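Local coordinates for peptidoglycan synthetase penicillin-binding protein 3 (PDB 4YE5) that probably binds penicillin and, as a member of the transpeptidase family, probably cross-links peptidoglycan in the bacterial cell wall, at residues F517-D525 with A535-G543. Sequence-based numbering, arbitrary orientation.
Sequences FVITVVLKD and AGPVTAEIG
V521, I519 and L523 of strand 517-524 meet one side of helix 535-549. The strand is the middle one of the five-stranded antiparallel sheet of the penicillin-binding transpeptidase fold, and the helix, which follows it in sequence, packs on one face. The two short segments run roughly antiparallel, with their axes at 141° and 7.8 Å apart at the closest point. V521 sits at the centre and sends its two methyls to different partners. CG1 lies anti to the backbone N (chi1 170°) and meets A535 CB and V538 CG1; the V521 and V538 side chains stand nearly perpendicular. V521 CG2 goes to T539 CG2 at 3.5 Å and to I542 CD1. I519 and I542 lie alongside each other, pointing opposite ways, and their CG2 methyls meet at 3.9 Å. I519 CD1 lies 3.6 Å from G543 CA. At the other end, L523 CD1 touches V538 CG2 at 4.1 Å and also packs against the backbone N of A535. V538 and I542 also touch V230 of helix 221-238, so the two helices pack together over the sheet. T539 turns its methyl to the strand, while T539 OG1 donates a hydrogen bond to G536 O at 2.9 Å, in the carbonyl plane on a lone pair; G536 O also accepts from A540 N.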
loop_
_atom_site.group_PDB
_atom_site.type_symbol
_atom_site.label_atom_id
_atom_site.label_comp_id
_atom_site.label_asym_id
_atom_site.label_seq_id
_atom_site.Cartn_x
_atom_site.Cartn_y
_atom_site.Cartn_z
ATOM N N PHE A 517 14.952 -10.933 -5.038
ATOM C CA PHE A 517 14.339 -9.658 -4.675
ATOM C C PHE A 517 14.891 -8.500 -5.456
ATOM O O PHE A 517 16.041 -8.516 -5.884
ATOM C CB PHE A 517 14.565 -9.342 -3.189
ATOM C CG PHE A 517 14.057 -10.407 -2.258
ATOM C CD1 PHE A 517 12.685 -10.593 -2.065
ATOM C CD2 PHE A 517 14.940 -11.214 -1.575
ATOM C CE1 PHE A 517 12.207 -11.605 -1.197
ATOM C CE2 PHE A 517 14.482 -12.231 -0.708
ATOM C CZ PHE A 517 13.118 -12.423 -0.523
ATOM N N VAL A 518 14.069 -7.464 -5.583
ATOM C CA VAL A 518 14.565 -6.146 -5.919
ATOM C C VAL A 518 14.295 -5.223 -4.741
ATOM O O VAL A 518 13.210 -5.247 -4.132
ATOM C CB VAL A 518 13.883 -5.574 -7.175
ATOM C CG1 VAL A 518 14.439 -4.164 -7.487
ATOM C CG2 VAL A 518 14.116 -6.525 -8.351
ATOM N N ILE A 519 15.300 -4.436 -4.413
ATOM C CA ILE A 519 15.265 -3.572 -3.251
ATOM C C ILE A 519 15.669 -2.220 -3.745
ATOM O O ILE A 519 16.761 -2.052 -4.285
ATOM C CB ILE A 519 16.338 -3.984 -2.222
ATOM C CG1 ILE A 519 16.148 -5.449 -1.778
ATOM C CG2 ILE A 519 16.283 -3.062 -0.992
ATOM C CD1 ILE A 519 17.436 -6.021 -1.161
ATOM N N THR A 520 14.805 -1.242 -3.550
ATOM C CA THR A 520 15.137 0.097 -3.988
ATOM C C THR A 520 15.070 1.048 -2.805
ATOM O O THR A 520 14.145 0.974 -2.002
ATOM C CB THR A 520 14.160 0.567 -5.077
ATOM O OG1 THR A 520 14.207 -0.342 -6.185
ATOM C CG2 THR A 520 14.535 1.972 -5.564
ATOM N N VAL A 521 16.047 1.941 -2.702
ATOM C CA VAL A 521 16.081 2.938 -1.636
ATOM C C VAL A 521 16.279 4.327 -2.246
ATOM O O VAL A 521 17.072 4.490 -3.175
ATOM C CB VAL A 521 17.209 2.641 -0.621
ATOM C CG1 VAL A 521 17.411 3.842 0.364
ATOM C CG2 VAL A 521 16.883 1.380 0.176
ATOM N N VAL A 522 15.537 5.312 -1.745
ATOM C CA VAL A 522 15.711 6.709 -2.147
ATOM C C VAL A 522 15.828 7.569 -0.899
ATOM O O VAL A 522 14.955 7.507 -0.033
ATOM C CB VAL A 522 14.498 7.204 -2.987
ATOM C CG1 VAL A 522 14.752 8.610 -3.493
ATOM C CG2 VAL A 522 14.233 6.232 -4.162
ATOM N N LEU A 523 16.896 8.362 -0.801
ATOM C CA LEU A 523 17.116 9.247 0.350
ATOM C C LEU A 523 17.268 10.667 -0.139
ATOM O O LEU A 523 17.958 10.911 -1.130
ATOM C CB LEU A 523 18.417 8.861 1.101
ATOM C CG LEU A 523 18.568 7.388 1.493
ATOM C CD1 LEU A 523 19.971 7.170 2.092
ATOM C CD2 LEU A 523 17.493 6.966 2.507
ATOM N N LYS A 524 16.642 11.607 0.559
ATOM C CA LYS A 524 16.771 13.019 0.215
ATOM C C LYS A 524 17.828 13.691 1.071
ATOM O O LYS A 524 17.788 13.602 2.292
ATOM C CB LYS A 524 15.442 13.766 0.358
ATOM C CG LYS A 524 15.557 15.263 -0.056
ATOM C CD LYS A 524 14.182 15.960 -0.121
ATOM C CE LYS A 524 14.376 17.474 -0.368
ATOM N NZ LYS A 524 13.100 18.162 -0.794
ATOM N N ASP A 525 18.778 14.342 0.409
ATOM C CA ASP A 525 19.858 15.052 1.076
ATOM C C ASP A 525 20.591 14.251 2.169
ATOM O O ASP A 525 20.732 14.740 3.297
ATOM C CB ASP A 525 19.315 16.362 1.659
ATOM C CG ASP A 525 18.954 17.377 0.572
ATOM O OD1 ASP A 525 19.604 17.370 -0.496
ATOM O OD2 ASP A 525 18.027 18.191 0.789
ATOM N N ALA A 535 22.443 5.786 -0.497
ATOM C CA ALA A 535 21.369 4.800 -0.664
ATOM C C ALA A 535 21.892 3.372 -0.887
ATOM O O ALA A 535 21.218 2.411 -0.540
ATOM C CB ALA A 535 20.382 5.209 -1.769
ATOM N N GLY A 536 23.096 3.238 -1.442
ATOM C CA GLY A 536 23.701 1.920 -1.654
ATOM C C GLY A 536 23.836 1.025 -0.421
ATOM O O GLY A 536 23.278 -0.063 -0.383
ATOM N N PRO A 537 24.593 1.468 0.595
ATOM C CA PRO A 537 24.758 0.651 1.814
ATOM C C PRO A 537 23.406 0.379 2.485
ATOM O O PRO A 537 23.229 -0.657 3.101
ATOM C CB PRO A 537 25.608 1.550 2.717
ATOM C CG PRO A 537 26.426 2.406 1.718
ATOM C CD PRO A 537 25.431 2.680 0.611
ATOM N N VAL A 538 22.466 1.307 2.357
ATOM C CA VAL A 538 21.128 1.101 2.920
ATOM C C VAL A 538 20.426 -0.072 2.223
ATOM O O VAL A 538 19.832 -0.896 2.893
ATOM C CB VAL A 538 20.282 2.410 2.909
ATOM C CG1 VAL A 538 18.888 2.201 3.593
ATOM C CG2 VAL A 538 21.065 3.533 3.616
ATOM N N THR A 539 20.531 -0.198 0.894
ATOM C CA THR A 539 19.877 -1.340 0.247
ATOM C C THR A 539 20.539 -2.628 0.701
ATOM O O THR A 539 19.887 -3.650 0.835
ATOM C CB THR A 539 19.919 -1.292 -1.301
ATOM O OG1 THR A 539 21.242 -1.620 -1.764
ATOM C CG2 THR A 539 19.499 0.083 -1.810
ATOM N N ALA A 540 21.854 -2.568 0.911
ATOM C CA ALA A 540 22.617 -3.735 1.346
ATOM C C ALA A 540 22.290 -4.211 2.774
ATOM O O ALA A 540 22.346 -5.411 3.065
ATOM C CB ALA A 540 24.141 -3.483 1.179
ATOM N N GLU A 541 21.963 -3.279 3.662
ATOM C CA GLU A 541 21.494 -3.640 5.007
ATOM C C GLU A 541 20.170 -4.421 4.913
ATOM O O GLU A 541 19.963 -5.413 5.600
ATOM C CB GLU A 541 21.265 -2.384 5.855
ATOM C CG GLU A 541 22.534 -1.648 6.277
ATOM C CD GLU A 541 23.347 -2.441 7.285
ATOM O OE1 GLU A 541 22.761 -2.825 8.326
ATOM O OE2 GLU A 541 24.558 -2.697 7.028
ATOM N N ILE A 542 19.270 -3.960 4.060
ATOM C CA ILE A 542 18.014 -4.671 3.835
ATOM C C ILE A 542 18.313 -6.017 3.179
ATOM O O ILE A 542 17.811 -7.055 3.618
ATOM C CB ILE A 542 17.064 -3.823 2.980
ATOM C CG1 ILE A 542 16.709 -2.535 3.738
ATOM C CG2 ILE A 542 15.791 -4.622 2.592
ATOM C CD1 ILE A 542 16.117 -1.436 2.813
ATOM N N GLY A 543 19.160 -5.993 2.151
ATOM C CA GLY A 543 19.590 -7.213 1.477
ATOM C C GLY A 543 20.138 -8.278 2.422
ATOM O O GLY A 543 19.732 -9.443 2.366
#